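Local coordinates for ribose ABC transporter, substrate binding protein (Conexibacter woesei, PDB 4KQ9) that probably binds ribose or a related sugar outside the membrane and delivers it to an ABC transporter for uptake, at residues A[19-24]-A[248-253]; A[23-28]-A[92-97]; A[28-33]-A[40-45]. The protein carries 1 engineered substitution. All blocks are in the same frame, centred on the assembly; numbering follows the deposited sequence.

All three contacts draw on helix 20-35, which packs against different neighbours along its length: helix 247-264 in contact 1, the end of strand 91-94 in contact 2, and strand 39-45 in contact 3. The centres of contacts 1 and 2 lie about 5 Å apart, and Gly251 CA approaches Ile25 CG2 at 3.7 Å. Contact 3 is about 9 Å from contact 2 by centres, joined to it where Gly26 O meets Ile42 CD1 at 3.6 Å. Glycerol, probably from the crystallisation liquor, is bound about 4 Å from the Phe21 side chain and also about 5 Å from that of Ala95, consistent with contacts 1 and 2 bordering a ligand pocket. Contact 3 is centred about 18 Å from the chain's centre, against about 10 Å for the others.

Contact 1. Residues A[19-24]-A[248-253]; sequences IPFFNR and YEQGGI
Phe21 brings the rim of its ring to the amide of Gln250, CZ lying 3.9 Å from NE2, where the start of helix 20-35 meets helix 247-264 in the sheet-and-helix lobe of a type I periplasmic binding protein. The amide nitrogen sits near the ring plane at the edge, and the two planes are 74° apart, so this is an edge approach and not a stack. Phe21 gets there by setting CG opposite its own backbone N (chi1 176°), which sends the ring across the gap between the helices. The same NE2 donates a hydrogen bond to Gln245 O, and this fixes the amide that the ring meets. Within its own helix, Phe21 also points CD2 at the next side chain, 3.7 Å above the plane of the Phe22 ring and over its centre.

Backbone proximity carries the second half of the interface, the CA atoms of Arg24 and Tyr248 being 5.2 Å apart. The Arg24 guanidinium group is engaged elsewhere, in a salt bridge from NE to Glu297, and it is the carbonyl of Arg24 that faces helix 247-264: its O packs 3.6 Å from Tyr248 CA and 3.9 Å from Tyr248 CD1.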
ATOM      1  N   ILE A  19       9.671  -2.739   9.484  1.00 35.85           N
ATOM      2  CA  ILE A  19       8.909  -1.979   8.450  1.00 31.52           C
ATOM      3  C   ILE A  19       7.683  -1.331   9.075  1.00 28.55           C
ATOM      4  O   ILE A  19       6.798  -2.034   9.637  1.00 25.65           O
ATOM      5  CB  ILE A  19       8.491  -2.865   7.279  1.00 32.30           C
ATOM      6  CG1 ILE A  19       9.688  -3.623   6.714  1.00 29.75           C
ATOM      7  CG2 ILE A  19       7.776  -2.019   6.210  1.00 32.55           C
ATOM      8  CD1 ILE A  19       9.308  -4.893   5.999  1.00 31.95           C
ATOM      9  N   PRO A  20       7.634   0.020   9.054  1.00 25.51           N
ATOM     10  CA  PRO A  20       6.549   0.701   9.757  1.00 23.11           C
ATOM     11  C   PRO A  20       5.150   0.250   9.299  1.00 22.99           C
ATOM     12  O   PRO A  20       4.281   0.023  10.110  1.00 22.96           O
ATOM     13  CB  PRO A  20       6.781   2.166   9.396  1.00 25.06           C
ATOM     14  CG  PRO A  20       8.295   2.248   9.380  1.00 26.69           C
ATOM     15  CD  PRO A  20       8.686   0.982   8.636  1.00 26.99           C
ATOM     16  N   PHE A  21       4.975   0.100   8.000  1.00 21.42           N
ATOM     17  CA  PHE A  21       3.636  -0.182   7.440  1.00 21.68           C
ATOM     18  C   PHE A  21       3.076  -1.486   8.049  1.00 21.44           C
ATOM     19  O   PHE A  21       1.984  -1.509   8.538  1.00 21.89           O
ATOM     20  CB  PHE A  21       3.773  -0.269   5.943  1.00 21.13           C
ATOM     21  CG  PHE A  21       2.498  -0.654   5.234  1.00 21.86           C
ATOM     22  CD1 PHE A  21       1.471   0.284   5.072  1.00 23.61           C
ATOM     23  CD2 PHE A  21       2.329  -1.937   4.741  1.00 22.46           C
ATOM     24  CE1 PHE A  21       0.299  -0.074   4.391  1.00 21.61           C
ATOM     25  CE2 PHE A  21       1.161  -2.287   4.058  1.00 23.11           C
ATOM     26  CZ  PHE A  21       0.152  -1.326   3.902  1.00 21.66           C
ATOM     27  N   PHE A  22       3.866  -2.550   8.042  1.00 21.85           N
ATOM     28  CA  PHE A  22       3.441  -3.870   8.595  1.00 22.69           C
ATOM     29  C   PHE A  22       3.364  -3.895  10.085  1.00 23.24           C
ATOM     30  O   PHE A  22       2.438  -4.496  10.660  1.00 23.27           O
ATOM     31  CB  PHE A  22       4.285  -5.011   8.035  1.00 25.49           C
ATOM     32  CG  PHE A  22       4.172  -5.140   6.547  1.00 27.12           C
ATOM     33  CD1 PHE A  22       3.065  -5.737   5.975  1.00 27.09           C
ATOM     34  CD2 PHE A  22       5.151  -4.613   5.716  1.00 28.59           C
ATOM     35  CE1 PHE A  22       2.915  -5.786   4.606  1.00 27.52           C
ATOM     36  CE2 PHE A  22       5.012  -4.658   4.336  1.00 29.95           C
ATOM     37  CZ  PHE A  22       3.907  -5.282   3.776  1.00 30.34           C
ATOM     38  N   ASN A  23       4.217  -3.115  10.749  1.00 23.14           N
ATOM     39  CA  ASN A  23       4.035  -2.897  12.147  1.00 24.52           C
ATOM     40  C   ASN A  23       2.667  -2.302  12.436  1.00 21.85           C
ATOM     41  O   ASN A  23       2.023  -2.731  13.369  1.00 20.52           O
ATOM     42  CB  ASN A  23       5.184  -2.050  12.760  1.00 29.06           C
ATOM     43  CG  ASN A  23       6.464  -2.858  12.935  1.00 33.84           C
ATOM     44  OD1 ASN A  23       6.424  -4.050  13.136  1.00 37.29           O
ATOM     45  ND2 ASN A  23       7.613  -2.202  12.822  1.00 43.85           N
ATOM     46  N   ARG A  24       2.193  -1.344  11.629  1.00 19.80           N
ATOM     47  CA  ARG A  24       0.937  -0.676  11.907  1.00 19.22           C
ATOM     48  C   ARG A  24      -0.246  -1.598  11.613  1.00 15.06           C
ATOM     49  O   ARG A  24      -1.280  -1.521  12.267  1.00 17.22           O
ATOM     50  CB  ARG A  24       0.779   0.643  11.103  1.00 23.42           C
ATOM     51  CG  ARG A  24       1.329   1.900  11.824  1.00 31.57           C
ATOM     52  CD  ARG A  24       0.830   3.236  11.228  1.00 35.58           C
ATOM     53  NE  ARG A  24       0.866   3.299   9.742  1.00 40.62           N
ATOM     54  CZ  ARG A  24       1.962   3.465   8.986  1.00 42.67           C
ATOM     55  NH1 ARG A  24       3.164   3.597   9.558  1.00 43.26           N
ATOM     56  NH2 ARG A  24       1.867   3.512   7.652  1.00 37.46           N
ATOM     57  N   TYR A 248      -3.347   0.717   9.630  1.00 15.12           N
ATOM     58  CA  TYR A 248      -4.043   0.389  10.874  1.00 15.75           C
ATOM     59  C   TYR A 248      -5.461  -0.151  10.638  1.00 15.57           C
ATOM     60  O   TYR A 248      -5.880  -1.165  11.249  1.00 14.10           O
ATOM     61  CB  TYR A 248      -4.105   1.630  11.786  1.00 18.00           C
ATOM     62  CG  TYR A 248      -4.573   1.279  13.203  1.00 20.42           C
ATOM     63  CD1 TYR A 248      -3.681   0.862  14.163  1.00 23.11           C
ATOM     64  CD2 TYR A 248      -5.905   1.404  13.559  1.00 22.28           C
ATOM     65  CE1 TYR A 248      -4.113   0.549  15.467  1.00 25.34           C
ATOM     66  CE2 TYR A 248      -6.335   1.106  14.837  1.00 23.36           C
ATOM     67  CZ  TYR A 248      -5.430   0.667  15.765  1.00 24.68           C
ATOM     68  OH  TYR A 248      -5.873   0.391  17.020  1.00 29.69           O
ATOM     69  N   GLU A 249      -6.217   0.530   9.775  1.00 14.07           N
ATOM     70  CA  GLU A 249      -7.521   0.076   9.398  1.00 13.59           C
ATOM     71  C   GLU A 249      -7.524  -1.261   8.670  1.00 12.64           C
ATOM     72  O   GLU A 249      -8.478  -2.051   8.843  1.00 12.31           O
ATOM     73  CB  GLU A 249      -8.176   1.134   8.542  1.00 16.05           C
ATOM     74  CG  GLU A 249      -9.683   1.028   8.491  1.00 19.42           C
ATOM     75  CD  GLU A 249     -10.420   2.313   8.021  1.00 20.75           C
ATOM     76  OE1 GLU A 249      -9.821   3.400   7.690  1.00 21.68           O
ATOM     77  OE2 GLU A 249     -11.677   2.227   8.043  1.00 25.66           O
ATOM     78  N   GLN A 250      -6.533  -1.500   7.801  1.00 11.10           N
ATOM     79  CA  GLN A 250      -6.452  -2.744   7.131  1.00 11.97           C
ATOM     80  C   GLN A 250      -6.473  -3.907   8.153  1.00 12.90           C
ATOM     81  O   GLN A 250      -7.137  -4.945   7.938  1.00 11.79           O
ATOM     82  CB  GLN A 250      -5.209  -2.849   6.260  1.00 12.01           C
ATOM     83  CG  GLN A 250      -5.235  -1.916   5.054  1.00 13.33           C
ATOM     84  CD  GLN A 250      -4.340  -2.403   3.921  1.00 13.37           C
ATOM     85  OE1 GLN A 250      -4.286  -3.585   3.649  1.00 16.46           O
ATOM     86  NE2 GLN A 250      -3.657  -1.511   3.270  1.00 14.16           N
ATOM     87  N   GLY A 251      -5.658  -3.759   9.182  1.00 13.13           N
ATOM     88  CA  GLY A 251      -5.518  -4.799  10.219  1.00 13.64           C
ATOM     89  C   GLY A 251      -6.816  -5.067  10.941  1.00 13.25           C
ATOM     90  O   GLY A 251      -7.176  -6.216  11.110  1.00 13.80           O
ATOM     91  N   GLY A 252      -7.560  -4.011  11.243  1.00 12.28           N
ATOM     92  CA  GLY A 252      -8.868  -4.130  11.887  1.00 13.78           C
ATOM     93  C   GLY A 252      -9.885  -4.824  10.990  1.00 12.68           C
ATOM     94  O   GLY A 252     -10.647  -5.670  11.409  1.00 11.65           O
ATOM     95  N   ILE A 253      -9.897  -4.441   9.737  1.00 12.84           N
ATOM     96  CA  ILE A 253     -10.846  -4.972   8.793  1.00 12.30           C
ATOM     97  C   ILE A 253     -10.586  -6.450   8.576  1.00 12.11           C
ATOM     98  O   ILE A 253     -11.553  -7.255   8.557  1.00 12.13           O
ATOM     99  CB  ILE A 253     -10.804  -4.182   7.449  1.00 12.59           C
ATOM    100  CG1 ILE A 253     -11.484  -2.835   7.596  1.00 13.98           C
ATOM    101  CG2 ILE A 253     -11.525  -4.925   6.336  1.00 13.35           C
ATOM    102  CD1 ILE A 253     -11.214  -1.901   6.402  1.00 14.18           C
TER

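Contact 2. Residues A[23-28]-A[92-97]; sequences NRIGEG and ILLADG
Between the two segments no ring or other flat side chain takes part where Ile25 meets Leu94 and Ala95, so there are no faces or edges to assign; the touching groups are methyls. One branch of Ile25 serves each partner. CG2 lies 3.6 Å from Leu94 CD2, and CD1 reaches Ala95 CB at 3.9 Å. The isoleucine can do both because CG2 stands opposite the backbone N while CG1 takes the position beside it (chi1 -62°), with the chain then running out straight to CD1. Ile25 and Leu94 pass alongside one another in opposite directions, which makes the meeting one of flanks.

The backbone on the other side explains why two successive residues face the same helix. In a continuing strand Leu94 and Ala95 would point to opposite sides, but the strand ends at Leu94 and the chain turns sharply: Ala95 has a positive phi of 73°, and Asp96 N donates to Leu94 O at 3.0 Å, as in a gamma turn. Both side chains consequently point toward helix 20-35.

This is the helix-to-sheet packing of an alpha/beta lobe, at the C-terminal end of a parallel strand. Tyr12 of strand 9-15, two places along the sheet, touches both Ile25 and Leu94, and Ala247 and Gln250 of helix 247-264 touch Ile25 and Ala95 respectively. Just beyond the turn, Asp96 OD2 is hydrogen-bonded to a bound glycerol, probably from the crystallisation liquor, consistent with this strand end bordering a pocket.

All three touching residues are buried and aliphatic. Attraction across the contact therefore rests on dispersion and the exclusion of water, and with no polar group to set its direction it depends on how the methyl groups fit, while Leu94 O, at the turn, takes bonds from Asp96 N and Ser70 OG.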
ATOM      1  N   ASN A  23       4.217  -3.115  10.749  1.00 23.14           N
ATOM      2  CA  ASN A  23       4.035  -2.897  12.147  1.00 24.52           C
ATOM      3  C   ASN A  23       2.667  -2.302  12.436  1.00 21.85           C
ATOM      4  O   ASN A  23       2.023  -2.731  13.369  1.00 20.52           O
ATOM      5  CB  ASN A  23       5.184  -2.050  12.760  1.00 29.06           C
ATOM      6  CG  ASN A  23       6.464  -2.858  12.935  1.00 33.84           C
ATOM      7  OD1 ASN A  23       6.424  -4.050  13.136  1.00 37.29           O
ATOM      8  ND2 ASN A  23       7.613  -2.202  12.822  1.00 43.85           N
ATOM      9  N   ARG A  24       2.193  -1.344  11.629  1.00 19.80           N
ATOM     10  CA  ARG A  24       0.937  -0.676  11.907  1.00 19.22           C
ATOM     11  C   ARG A  24      -0.246  -1.598  11.613  1.00 15.06           C
ATOM     12  O   ARG A  24      -1.280  -1.521  12.267  1.00 17.22           O
ATOM     13  CB  ARG A  24       0.779   0.643  11.103  1.00 23.42           C
ATOM     14  CG  ARG A  24       1.329   1.900  11.824  1.00 31.57           C
ATOM     15  CD  ARG A  24       0.830   3.236  11.228  1.00 35.58           C
ATOM     16  NE  ARG A  24       0.866   3.299   9.742  1.00 40.62           N
ATOM     17  CZ  ARG A  24       1.962   3.465   8.986  1.00 42.67           C
ATOM     18  NH1 ARG A  24       3.164   3.597   9.558  1.00 43.26           N
ATOM     19  NH2 ARG A  24       1.867   3.512   7.652  1.00 37.46           N
ATOM     20  N   ILE A  25      -0.127  -2.394  10.596  1.00 15.01           N
ATOM     21  CA  ILE A  25      -1.191  -3.391  10.339  1.00 15.94           C
ATOM     22  C   ILE A  25      -1.311  -4.351  11.568  1.00 18.70           C
ATOM     23  O   ILE A  25      -2.395  -4.601  12.028  1.00 16.47           O
ATOM     24  CB  ILE A  25      -0.937  -4.198   9.097  1.00 16.15           C
ATOM     25  CG1 ILE A  25      -0.896  -3.300   7.846  1.00 16.34           C
ATOM     26  CG2 ILE A  25      -2.054  -5.201   8.930  1.00 16.29           C
ATOM     27  CD1 ILE A  25      -0.790  -4.113   6.591  1.00 17.31           C
ATOM     28  N   GLY A  26      -0.170  -4.851  12.066  1.00 19.52           N
ATOM     29  CA  GLY A  26      -0.157  -5.695  13.267  1.00 21.35           C
ATOM     30  C   GLY A  26      -0.863  -5.051  14.433  1.00 21.48           C
ATOM     31  O   GLY A  26      -1.662  -5.692  15.099  1.00 23.88           O
ATOM     32  N   GLU A  27      -0.592  -3.764  14.678  1.00 22.15           N
ATOM     33  CA  GLU A  27      -1.280  -3.045  15.724  1.00 21.08           C
ATOM     34  C   GLU A  27      -2.793  -2.946  15.562  1.00 20.28           C
ATOM     35  O   GLU A  27      -3.558  -3.102  16.524  1.00 19.41           O
ATOM     36  CB  GLU A  27      -0.739  -1.603  15.865  1.00 23.24           C
ATOM     37  CG  GLU A  27       0.760  -1.515  16.200  1.00 28.45           C
ATOM     38  N   GLY A  28      -3.271  -2.638  14.366  1.00 17.07           N
ATOM     39  CA  GLY A  28      -4.721  -2.515  14.193  1.00 16.68           C
ATOM     40  C   GLY A  28      -5.409  -3.905  14.362  1.00 15.44           C
ATOM     41  O   GLY A  28      -6.554  -3.982  14.914  1.00 16.15           O
ATOM     42  N   ILE A  92      -6.924 -15.404   4.739  1.00 14.30           N
ATOM     43  CA  ILE A  92      -7.190 -14.082   4.199  1.00 14.63           C
ATOM     44  C   ILE A  92      -5.815 -13.529   3.822  1.00 14.03           C
ATOM     45  O   ILE A  92      -4.927 -13.518   4.650  1.00 13.51           O
ATOM     46  CB  ILE A  92      -7.890 -13.145   5.208  1.00 14.57           C
ATOM     47  CG1 ILE A  92      -9.328 -13.641   5.480  1.00 15.10           C
ATOM     48  CG2 ILE A  92      -7.916 -11.696   4.669  1.00 17.53           C
ATOM     49  CD1 ILE A  92     -10.023 -12.838   6.578  1.00 14.60           C
ATOM     50  N   LEU A  93      -5.679 -13.053   2.606  1.00 12.44           N
ATOM     51  CA  LEU A  93      -4.529 -12.305   2.223  1.00 13.94           C
ATOM     52  C   LEU A  93      -4.715 -10.841   2.620  1.00 13.62           C
ATOM     53  O   LEU A  93      -5.824 -10.276   2.508  1.00 13.87           O
ATOM     54  CB  LEU A  93      -4.293 -12.402   0.716  1.00 14.52           C
ATOM     55  CG  LEU A  93      -4.150 -13.847   0.301  1.00 15.84           C
ATOM     56  CD1 LEU A  93      -4.290 -13.917  -1.199  1.00 16.28           C
ATOM     57  CD2 LEU A  93      -2.834 -14.391   0.862  1.00 18.49           C
ATOM     58  N   LEU A  94      -3.624 -10.206   3.031  1.00 13.77           N
ATOM     59  CA  LEU A  94      -3.731  -8.884   3.650  1.00 15.31           C
ATOM     60  C   LEU A  94      -2.638  -7.966   3.112  1.00 16.38           C
ATOM     61  O   LEU A  94      -1.462  -8.321   3.176  1.00 17.79           O
ATOM     62  CB  LEU A  94      -3.676  -9.034   5.176  1.00 14.67           C
ATOM     63  CG  LEU A  94      -3.794  -7.740   5.955  1.00 13.36           C
ATOM     64  CD1 LEU A  94      -4.998  -6.926   5.595  1.00 14.01           C
ATOM     65  CD2 LEU A  94      -3.795  -7.921   7.451  1.00 15.02           C
ATOM     66  N   ALA A  95      -3.055  -6.817   2.583  1.00 16.17           N
ATOM     67  CA  ALA A  95      -2.245  -5.726   1.941  1.00 19.13           C
ATOM     68  C   ALA A  95      -1.673  -6.027   0.547  1.00 19.75           C
ATOM     69  O   ALA A  95      -1.639  -5.155  -0.354  1.00 24.20           O
ATOM     70  CB  ALA A  95      -1.167  -5.206   2.873  1.00 18.95           C
ATOM     71  N   ASP A  96      -1.202  -7.246   0.386  1.00 21.64           N
ATOM     72  CA  ASP A  96      -0.676  -7.748  -0.851  1.00 24.20           C
ATOM     73  C   ASP A  96      -1.227  -9.140  -1.139  1.00 22.18           C
ATOM     74  O   ASP A  96      -1.452  -9.959  -0.220  1.00 24.57           O
ATOM     75  CB  ASP A  96       0.855  -7.827  -0.796  1.00 26.37           C
ATOM     76  CG  ASP A  96       1.512  -6.458  -0.767  1.00 31.88           C
ATOM     77  OD1 ASP A  96       1.450  -5.716  -1.797  1.00 34.19           O
ATOM     78  OD2 ASP A  96       2.079  -6.131   0.305  1.00 34.45           O
ATOM     79  N   GLY A  97      -1.395  -9.412  -2.420  1.00 21.13           N
ATOM     80  CA  GLY A  97      -1.983 -10.644  -2.913  1.00 23.56           C
ATOM     81  C   GLY A  97      -0.952 -11.625  -3.464  1.00 27.75           C
ATOM     82  O   GLY A  97       0.233 -11.475  -3.244  1.00 28.84           O
TER

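Contact 3. Residues A[28-33]-A[40-45]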
ATOM      1  N   GLY A  28      -3.271  -2.638  14.366  1.00 17.07           N
ATOM      2  CA  GLY A  28      -4.721  -2.515  14.193  1.00 16.68           C
ATOM      3  C   GLY A  28      -5.409  -3.905  14.362  1.00 15.44           C
ATOM      4  O   GLY A  28      -6.554  -3.982  14.914  1.00 16.15           O
ATOM      5  N   ALA A  29      -4.716  -4.948  13.905  1.00 15.86           N
ATOM      6  CA  ALA A  29      -5.244  -6.354  13.999  1.00 15.88           C
ATOM      7  C   ALA A  29      -5.274  -6.749  15.472  1.00 19.15           C
ATOM      8  O   ALA A  29      -6.284  -7.264  15.939  1.00 16.52           O
ATOM      9  CB  ALA A  29      -4.419  -7.317  13.269  1.00 14.86           C
ATOM     10  N   LYS A  30      -4.210  -6.411  16.200  1.00 19.89           N
ATOM     11  CA  LYS A  30      -4.172  -6.737  17.637  1.00 23.27           C
ATOM     12  C   LYS A  30      -5.247  -6.085  18.406  1.00 21.51           C
ATOM     13  O   LYS A  30      -5.932  -6.740  19.170  1.00 25.55           O
ATOM     14  CB  LYS A  30      -2.822  -6.349  18.257  1.00 27.72           C
ATOM     15  CG  LYS A  30      -1.734  -7.338  17.986  1.00 33.25           C
ATOM     16  CD  LYS A  30      -0.514  -7.107  18.888  1.00 43.15           C
ATOM     17  CE  LYS A  30       0.603  -6.354  18.172  1.00 50.17           C
ATOM     18  NZ  LYS A  30       1.553  -5.777  19.159  1.00 54.10           N
ATOM     19  N   ALA A  31      -5.464  -4.802  18.174  1.00 21.70           N
ATOM     20  CA  ALA A  31      -6.482  -4.102  18.859  1.00 23.49           C
ATOM     21  C   ALA A  31      -7.866  -4.699  18.558  1.00 23.98           C
ATOM     22  O   ALA A  31      -8.759  -4.819  19.447  1.00 21.49           O
ATOM     23  CB  ALA A  31      -6.450  -2.634  18.492  1.00 25.72           C
ATOM     24  N   GLN A  32      -8.116  -5.008  17.292  1.00 20.77           N
ATOM     25  CA  GLN A  32      -9.472  -5.513  16.999  1.00 19.87           C
ATOM     26  C   GLN A  32      -9.678  -6.941  17.465  1.00 16.27           C
ATOM     27  O   GLN A  32     -10.802  -7.330  17.704  1.00 17.10           O
ATOM     28  CB  GLN A  32      -9.844  -5.401  15.526  1.00 19.28           C
ATOM     29  CG  GLN A  32     -11.356  -5.612  15.222  1.00 19.16           C
ATOM     30  CD  GLN A  32     -12.344  -4.669  15.858  1.00 21.01           C
ATOM     31  OE1 GLN A  32     -12.010  -3.631  16.410  1.00 23.47           O
ATOM     32  NE2 GLN A  32     -13.595  -5.026  15.762  1.00 21.46           N
ATOM     33  N   ALA A  33      -8.632  -7.729  17.459  1.00 16.48           N
ATOM     34  CA  ALA A  33      -8.691  -9.074  17.914  1.00 17.56           C
ATOM     35  C   ALA A  33      -9.150  -9.166  19.379  1.00 21.53           C
ATOM     36  O   ALA A  33      -9.955 -10.040  19.748  1.00 21.28           O
ATOM     37  CB  ALA A  33      -7.349  -9.705  17.715  1.00 16.93           C
ATOM     38  N   PHE A  40      -5.360 -14.651  19.552  1.00 28.95           N
ATOM     39  CA  PHE A  40      -4.701 -14.065  18.374  1.00 26.52           C
ATOM     40  C   PHE A  40      -3.177 -13.979  18.515  1.00 28.82           C
ATOM     41  O   PHE A  40      -2.660 -13.371  19.441  1.00 35.71           O
ATOM     42  CB  PHE A  40      -5.301 -12.677  18.058  1.00 24.55           C
ATOM     43  CG  PHE A  40      -4.653 -11.970  16.865  1.00 24.00           C
ATOM     44  CD1 PHE A  40      -4.784 -12.462  15.598  1.00 24.50           C
ATOM     45  CD2 PHE A  40      -3.911 -10.806  17.030  1.00 23.43           C
ATOM     46  CE1 PHE A  40      -4.164 -11.846  14.519  1.00 23.67           C
ATOM     47  CE2 PHE A  40      -3.327 -10.178  15.963  1.00 23.55           C
ATOM     48  CZ  PHE A  40      -3.457 -10.695  14.705  1.00 23.90           C
ATOM     49  N   ASP A  41      -2.455 -14.550  17.582  1.00 28.35           N
ATOM     50  CA  ASP A  41      -1.025 -14.358  17.539  1.00 31.93           C
ATOM     51  C   ASP A  41      -0.557 -13.740  16.246  1.00 30.09           C
ATOM     52  O   ASP A  41      -1.073 -14.048  15.208  1.00 25.90           O
ATOM     53  CB  ASP A  41      -0.318 -15.699  17.663  1.00 36.88           C
ATOM     54  CG  ASP A  41      -0.044 -16.062  19.110  1.00 44.27           C
ATOM     55  OD1 ASP A  41      -1.022 -16.190  19.905  1.00 46.91           O
ATOM     56  OD2 ASP A  41       1.158 -16.175  19.449  1.00 55.64           O
ATOM     57  N   ILE A  42       0.498 -12.939  16.328  1.00 25.92           N
ATOM     58  CA  ILE A  42       1.243 -12.507  15.158  1.00 26.50           C
ATOM     59  C   ILE A  42       2.602 -13.174  15.068  1.00 27.47           C
ATOM     60  O   ILE A  42       3.445 -12.999  15.974  1.00 30.91           O
ATOM     61  CB  ILE A  42       1.469 -11.005  15.229  1.00 23.85           C
ATOM     62  CG1 ILE A  42       0.129 -10.321  15.161  1.00 28.82           C
ATOM     63  CG2 ILE A  42       2.392 -10.566  14.105  1.00 24.69           C
ATOM     64  CD1 ILE A  42       0.156  -8.829  15.364  1.00 31.27           C
ATOM     65  N   SER A  43       2.877 -13.832  13.955  1.00 28.60           N
ATOM     66  CA  SER A  43       4.180 -14.372  13.704  1.00 28.59           C
ATOM     67  C   SER A  43       4.912 -13.580  12.629  1.00 32.77           C
ATOM     68  O   SER A  43       4.426 -13.453  11.515  1.00 29.86           O
ATOM     69  CB  SER A  43       4.046 -15.836  13.283  1.00 32.39           C
ATOM     70  OG  SER A  43       5.129 -16.218  12.453  1.00 38.30           O
ATOM     71  N   THR A  44       6.113 -13.083  12.947  1.00 32.94           N
ATOM     72  CA  THR A  44       6.821 -12.171  12.053  1.00 34.32           C
ATOM     73  C   THR A  44       8.091 -12.797  11.629  1.00 38.50           C
ATOM     74  O   THR A  44       8.941 -13.072  12.459  1.00 45.24           O
ATOM     75  CB  THR A  44       7.160 -10.851  12.727  1.00 32.00           C
ATOM     76  OG1 THR A  44       5.987 -10.306  13.339  1.00 32.59           O
ATOM     77  CG2 THR A  44       7.705  -9.843  11.705  1.00 33.10           C
ATOM     78  N   SER A  45       8.259 -12.984  10.335  1.00 36.69           N
ATOM     79  CA  SER A  45       9.388 -13.695   9.877  1.00 36.89           C
ATOM     80  C   SER A  45      10.483 -12.712   9.425  1.00 40.67           C
ATOM     81  O   SER A  45      10.303 -11.478   9.411  1.00 35.51           O
ATOM     82  CB  SER A  45       8.973 -14.667   8.796  1.00 38.16           C
ATOM     83  OG  SER A  45       8.815 -13.979   7.585  1.00 42.46           O
TER
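Helix 28-33 runs nearly antiparallel to strand 40-45, their directions 167° apart and their axes 9.2 Å from one another at closest approach, as expected for the helix and second strand of the beta-alpha-beta unit formed by 9-15, 20-35 and 39-45. The backbones come nearest at the end close to the connecting turn, with the CA atoms of Ala33 and Phe40 6.4 Å apart.

Phe40 is the centre of the contact. With CG set opposite its backbone N (chi1 179°), the ring lies along the helix and spans one of its turns: Ala33 CB meets CG at 3.6 Å, and Ala29 CB meets CZ at 3.8 Å, both approaching obliquely. Lys30 arrives from another direction, its CG in the ring plane and 3.8 Å from the Phe40 edge atom CE2. The lysine chain crosses Ile42 at about a right angle as well, and Ile42 CD1 touches Lys30 CG at 3.6 Å and Lys30 CE at 3.8 Å.

Tyr12 of strand 9-15 and Ile255 of helix 247-264 also touch Phe40, joining the ring to the sheet and to a second helix. Replacing Phe40 with an alanine would probably leave a gap beside Ala29 and Ala33, whose short side chains cannot reach across to fill it.

The side-chain atoms that meet across the contact are all carbon. Lys30 contributes its methylenes at the exposed margin, with NZ extending past them, so the side-chain contact probably owes more to apolar burial than to the lysine's charge.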